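PDB 4QT9: putative glucoamylase from Bacteroides caccae ATCC 43185, which probably hydrolyses alpha-glucosidic linkages, as a putative glucoamylase with an alpha/alpha toroid fold. Local coordinates for residues R31-L34 / Y35-G39; R165-R168 / L169-V173. All blocks are in the same frame, centred on the assembly; numbering follows the deposited sequence.

Overall arrangement
Both contacts are local, each made around the C-terminal end of a single helix: interaction 1 at helix 21-37, interaction 2 at helix 157-172. Their centres lie 26 Å apart and their nearest atoms about 14 Å, so they do not touch. Interaction 1 is the more buried, with five of nine touching residues buried against three of eight, and relies on aromatic and apolar side chains, with helices 67-83 and 392-406 packed nearby. In interaction 2 the outward flank carries one clear salt bridge and a second, tentative one, each between residues four apart, while Ile166, Leu169 and Trp170 face helices 88-104, 135-152 and 209-217. Both are consistent with the protein's alpha/alpha toroid fold.

Interaction 1 of 2, residues R31-L34 / Y35-G39; sequences RTFL and YFWEG
Leu34 and Glu38, one turn apart, run side by side and point the same way, with Leu34 CD1 3.8 Å from Glu38 OE1 and its CD2 against the carboxylate carbon. The leucine's backbone O accepts from Glu38 N at 2.8 Å and from Gly39 N at 3.1 Å, the second bond lying in the carbonyl plane, near the C-terminal end of helix 21-37. Phe33 lies alongside Trp37 on the next flank. The phenylalanine offers one ring face to Trp37 CB, its chi1 of 164° setting CG anti to the backbone N, and this CH-pi contact puts Trp37 CB 4.0 Å from the centroid of the Phe33 ring. The planes of the Phe33 ring and the five-membered ring of Trp37 are only 12° apart, yet slid so far that they barely overlap. A serine in place of Phe33 would probably leave Trp37 CB without its aromatic floor and the indole freer to turn. Tyr85 meets Phe33 edge-to-face, and Arg94 makes a cation-pi contact with Trp37 while bonding to its O. Apolar packing and the CH-pi contact thus join Phe33 to Trp37, while the hydrogen bonding across this turn falls to the backbone, with Leu34 O gripped twice.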
# COMPACT_ATOMS: atom_id res chain seq x y z
N ARG A 31 15.03 -4.79 -9.53
CA ARG A 31 14.31 -4.11 -10.61
C ARG A 31 13.12 -3.29 -10.10
O ARG A 31 12.92 -2.18 -10.59
CB ARG A 31 13.87 -5.09 -11.68
CG ARG A 31 15.04 -5.54 -12.54
CD ARG A 31 14.55 -5.90 -13.90
NE ARG A 31 15.54 -6.70 -14.61
CZ ARG A 31 15.39 -7.15 -15.84
NH1 ARG A 31 14.28 -6.87 -16.53
NH2 ARG A 31 16.33 -7.89 -16.41
N THR A 32 12.34 -3.81 -9.15
CA THR A 32 11.17 -3.10 -8.60
C THR A 32 11.62 -1.83 -7.90
O THR A 32 10.98 -0.79 -8.04
CB THR A 32 10.36 -4.03 -7.68
OG1 THR A 32 10.09 -5.21 -8.41
CG2 THR A 32 9.04 -3.41 -7.24
N PHE A 33 12.77 -1.90 -7.20
CA PHE A 33 13.42 -0.77 -6.55
C PHE A 33 13.70 0.34 -7.59
O PHE A 33 13.49 1.51 -7.29
CB PHE A 33 14.74 -1.22 -5.88
CG PHE A 33 15.69 -0.10 -5.50
CD1 PHE A 33 15.50 0.63 -4.34
CD2 PHE A 33 16.79 0.20 -6.30
CE1 PHE A 33 16.38 1.67 -3.99
CE2 PHE A 33 17.68 1.22 -5.95
CZ PHE A 33 17.46 1.96 -4.80
N LEU A 34 14.13 -0.05 -8.82
CA LEU A 34 14.44 0.93 -9.87
C LEU A 34 13.21 1.77 -10.29
O LEU A 34 13.43 2.92 -10.71
CB LEU A 34 15.10 0.30 -11.09
CG LEU A 34 16.47 -0.35 -10.89
CD1 LEU A 34 17.03 -0.80 -12.21
CD2 LEU A 34 17.45 0.57 -10.21
N TYR A 35 11.94 1.27 -10.10
CA TYR A 35 10.72 2.07 -10.36
C TYR A 35 10.80 3.34 -9.52
O TYR A 35 10.44 4.42 -9.97
CB TYR A 35 9.37 1.30 -10.03
CG TYR A 35 8.10 2.13 -10.25
CD1 TYR A 35 7.65 3.02 -9.28
CD2 TYR A 35 7.42 2.10 -11.46
CE1 TYR A 35 6.56 3.88 -9.52
CE2 TYR A 35 6.27 2.88 -11.67
CZ TYR A 35 5.85 3.78 -10.71
OH TYR A 35 4.76 4.60 -10.94
N PHE A 36 11.18 3.18 -8.26
CA PHE A 36 11.18 4.29 -7.30
C PHE A 36 12.49 5.06 -7.31
O PHE A 36 12.47 6.26 -7.03
CB PHE A 36 10.84 3.76 -5.91
CG PHE A 36 9.46 3.14 -5.90
CD1 PHE A 36 8.32 3.94 -5.96
CD2 PHE A 36 9.31 1.76 -5.89
CE1 PHE A 36 7.05 3.36 -5.99
CE2 PHE A 36 8.03 1.18 -5.92
CZ PHE A 36 6.91 1.99 -5.97
N TRP A 37 13.60 4.41 -7.68
CA TRP A 37 14.89 5.07 -7.75
C TRP A 37 15.03 5.86 -9.05
O TRP A 37 15.17 7.08 -9.01
CB TRP A 37 16.06 4.08 -7.56
CG TRP A 37 17.35 4.81 -7.32
CD1 TRP A 37 18.34 5.06 -8.22
CD2 TRP A 37 17.67 5.59 -6.16
NE1 TRP A 37 19.29 5.87 -7.67
CE2 TRP A 37 18.90 6.22 -6.40
CE3 TRP A 37 17.03 5.80 -4.91
CZ2 TRP A 37 19.53 7.03 -5.45
CZ3 TRP A 37 17.65 6.61 -3.98
CH2 TRP A 37 18.89 7.20 -4.24
N GLU A 38 15.00 5.15 -10.20
CA GLU A 38 15.17 5.73 -11.54
C GLU A 38 13.87 6.31 -12.10
O GLU A 38 13.95 7.30 -12.80
CB GLU A 38 15.73 4.68 -12.51
CG GLU A 38 17.13 4.21 -12.11
CD GLU A 38 17.88 3.27 -13.03
OE1 GLU A 38 17.25 2.61 -13.89
OE2 GLU A 38 19.12 3.15 -12.85
N GLY A 39 12.73 5.70 -11.79
CA GLY A 39 11.44 6.16 -12.31
C GLY A 39 10.79 7.34 -11.59
O GLY A 39 9.75 7.83 -12.02

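Interaction 2 of 2, residues R165-R168 / L169-V173; sequences RIDR and LWREV
Asp167 reaches forward one turn to Arg171, and their flat groups are steeply inclined, carboxylate and guanidinium planes 66° apart. Arg171 NE gives its hydrogen to Asp167 OD2 at 2.8 Å, a salt bridge that meets the oxygen on its syn side, well out of the carboxylate plane, yet lies close to the guanidinium plane. The arginine gets there with CG anti to its carbonyl carbon (chi1 -73°) and a chain extended as far as NE, which lays its CG over Asp167 O. The other carboxylate oxygen, Asp167 OD1, sits at the edge of the Trp170 ring, 3.5 Å from CD1, and accepts from a water at 2.6 Å; the same water is weakly bonded to Arg171 NH2.

The Asp167-Arg171 bridge is an i to i+4 pairing on the last turns of helix 157-172, consistent with the protein's alpha/alpha toroid fold. Beneath it Trp170 N bonds to Ile166 O at 3.0 Å, and the indole packs against helices 135-152 and 209-217, its NE1 bonded to Asp419.

Arg168 and Glu172 repeat the pairing at nearly a right angle, their planes 87° apart, in a salt bridge that is tentative because Glu172 has a second conformer. In the one described, Glu172 OE2 stands near the guanidinium plane, 2.9 Å from Arg168 NE and equally far from Arg168 NH2; both hydrogen bonds are weak in angle. Glu172 OE1 turns instead to Arg107, which follows helix 88-104.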
# COMPACT_ATOMS: atom_id res chain seq x y z
N ARG A 165 12.87 16.26 10.99
CA ARG A 165 12.02 16.90 9.99
C ARG A 165 10.81 16.01 9.67
O ARG A 165 9.69 16.51 9.49
CB ARG A 165 12.85 17.23 8.72
CG ARG A 165 13.72 18.46 8.94
CD ARG A 165 14.69 18.62 7.83
NE ARG A 165 14.05 19.03 6.58
CZ ARG A 165 14.63 18.96 5.39
NH1 ARG A 165 15.87 18.50 5.28
NH2 ARG A 165 13.99 19.37 4.31
N ILE A 166 11.01 14.69 9.67
CA ILE A 166 9.94 13.73 9.42
C ILE A 166 8.94 13.75 10.61
O ILE A 166 7.71 13.75 10.39
CB ILE A 166 10.51 12.31 9.17
CG1 ILE A 166 11.11 12.21 7.76
CG2 ILE A 166 9.41 11.24 9.36
CD1 ILE A 166 12.17 11.13 7.55
N ASP A 167 9.46 13.76 11.85
CA ASP A 167 8.60 13.80 13.04
C ASP A 167 7.73 15.06 13.05
O ASP A 167 6.59 14.97 13.44
CB ASP A 167 9.41 13.70 14.34
CG ASP A 167 8.53 13.40 15.57
OD1 ASP A 167 7.90 12.33 15.61
OD2 ASP A 167 8.50 14.22 16.49
N ARG A 168 8.26 16.20 12.56
CA ARG A 168 7.47 17.43 12.46
C ARG A 168 6.28 17.24 11.48
O ARG A 168 5.18 17.67 11.81
CB ARG A 168 8.33 18.63 12.04
CG ARG A 168 7.62 19.96 12.29
CD ARG A 168 8.21 21.11 11.50
NE ARG A 168 7.18 22.03 11.02
CZ ARG A 168 7.18 23.35 11.23
NH1 ARG A 168 8.16 23.92 11.92
NH2 ARG A 168 6.19 24.10 10.75
N LEU A 169 6.51 16.58 10.29
CA LEU A 169 5.45 16.35 9.33
C LEU A 169 4.39 15.43 9.91
O LEU A 169 3.22 15.66 9.64
CB LEU A 169 5.98 15.73 8.01
CG LEU A 169 6.95 16.61 7.17
CD1 LEU A 169 7.67 15.77 6.11
CD2 LEU A 169 6.24 17.79 6.52
N TRP A 170 4.82 14.36 10.62
CA TRP A 170 3.97 13.38 11.31
C TRP A 170 3.13 14.13 12.37
O TRP A 170 1.91 13.96 12.41
CB TRP A 170 4.85 12.24 11.93
CG TRP A 170 4.28 11.45 13.09
CD1 TRP A 170 4.80 11.34 14.35
CD2 TRP A 170 3.08 10.63 13.08
NE1 TRP A 170 4.03 10.50 15.12
CE2 TRP A 170 2.97 10.04 14.36
CE3 TRP A 170 2.09 10.36 12.13
CZ2 TRP A 170 1.94 9.14 14.69
CZ3 TRP A 170 1.05 9.49 12.46
CH2 TRP A 170 0.97 8.90 13.74
N ARG A 171 3.77 14.99 13.19
CA ARG A 171 3.05 15.75 14.24
C ARG A 171 2.06 16.78 13.68
O ARG A 171 1.13 17.18 14.39
CB ARG A 171 4.02 16.44 15.19
CG ARG A 171 4.70 15.46 16.11
CD ARG A 171 5.76 16.10 16.96
NE ARG A 171 6.25 15.13 17.92
CZ ARG A 171 5.75 14.95 19.13
NH1 ARG A 171 4.77 15.73 19.58
NH2 ARG A 171 6.22 13.99 19.92
N GLU A 172 2.24 17.18 12.40
CA GLU A 172 1.38 18.17 11.77
C GLU A 172 0.09 17.56 11.18
O GLU A 172 -0.86 18.30 10.93
CB GLU A 172 2.15 18.95 10.69
CG GLU A 172 3.02 20.04 11.30
CD GLU A 172 3.94 20.80 10.35
OE1 GLU A 172 4.33 20.24 9.30
OE2 GLU A 172 4.30 21.95 10.69
N VAL A 173 0.03 16.23 11.02
CA VAL A 173 -1.22 15.63 10.48
C VAL A 173 -2.34 15.70 11.51
O VAL A 173 -2.27 15.04 12.56
CB VAL A 173 -1.10 14.18 9.93
CG1 VAL A 173 -2.42 13.76 9.27
CG2 VAL A 173 0.06 14.05 8.95
O HOH W 1 7.00 11.48 17.92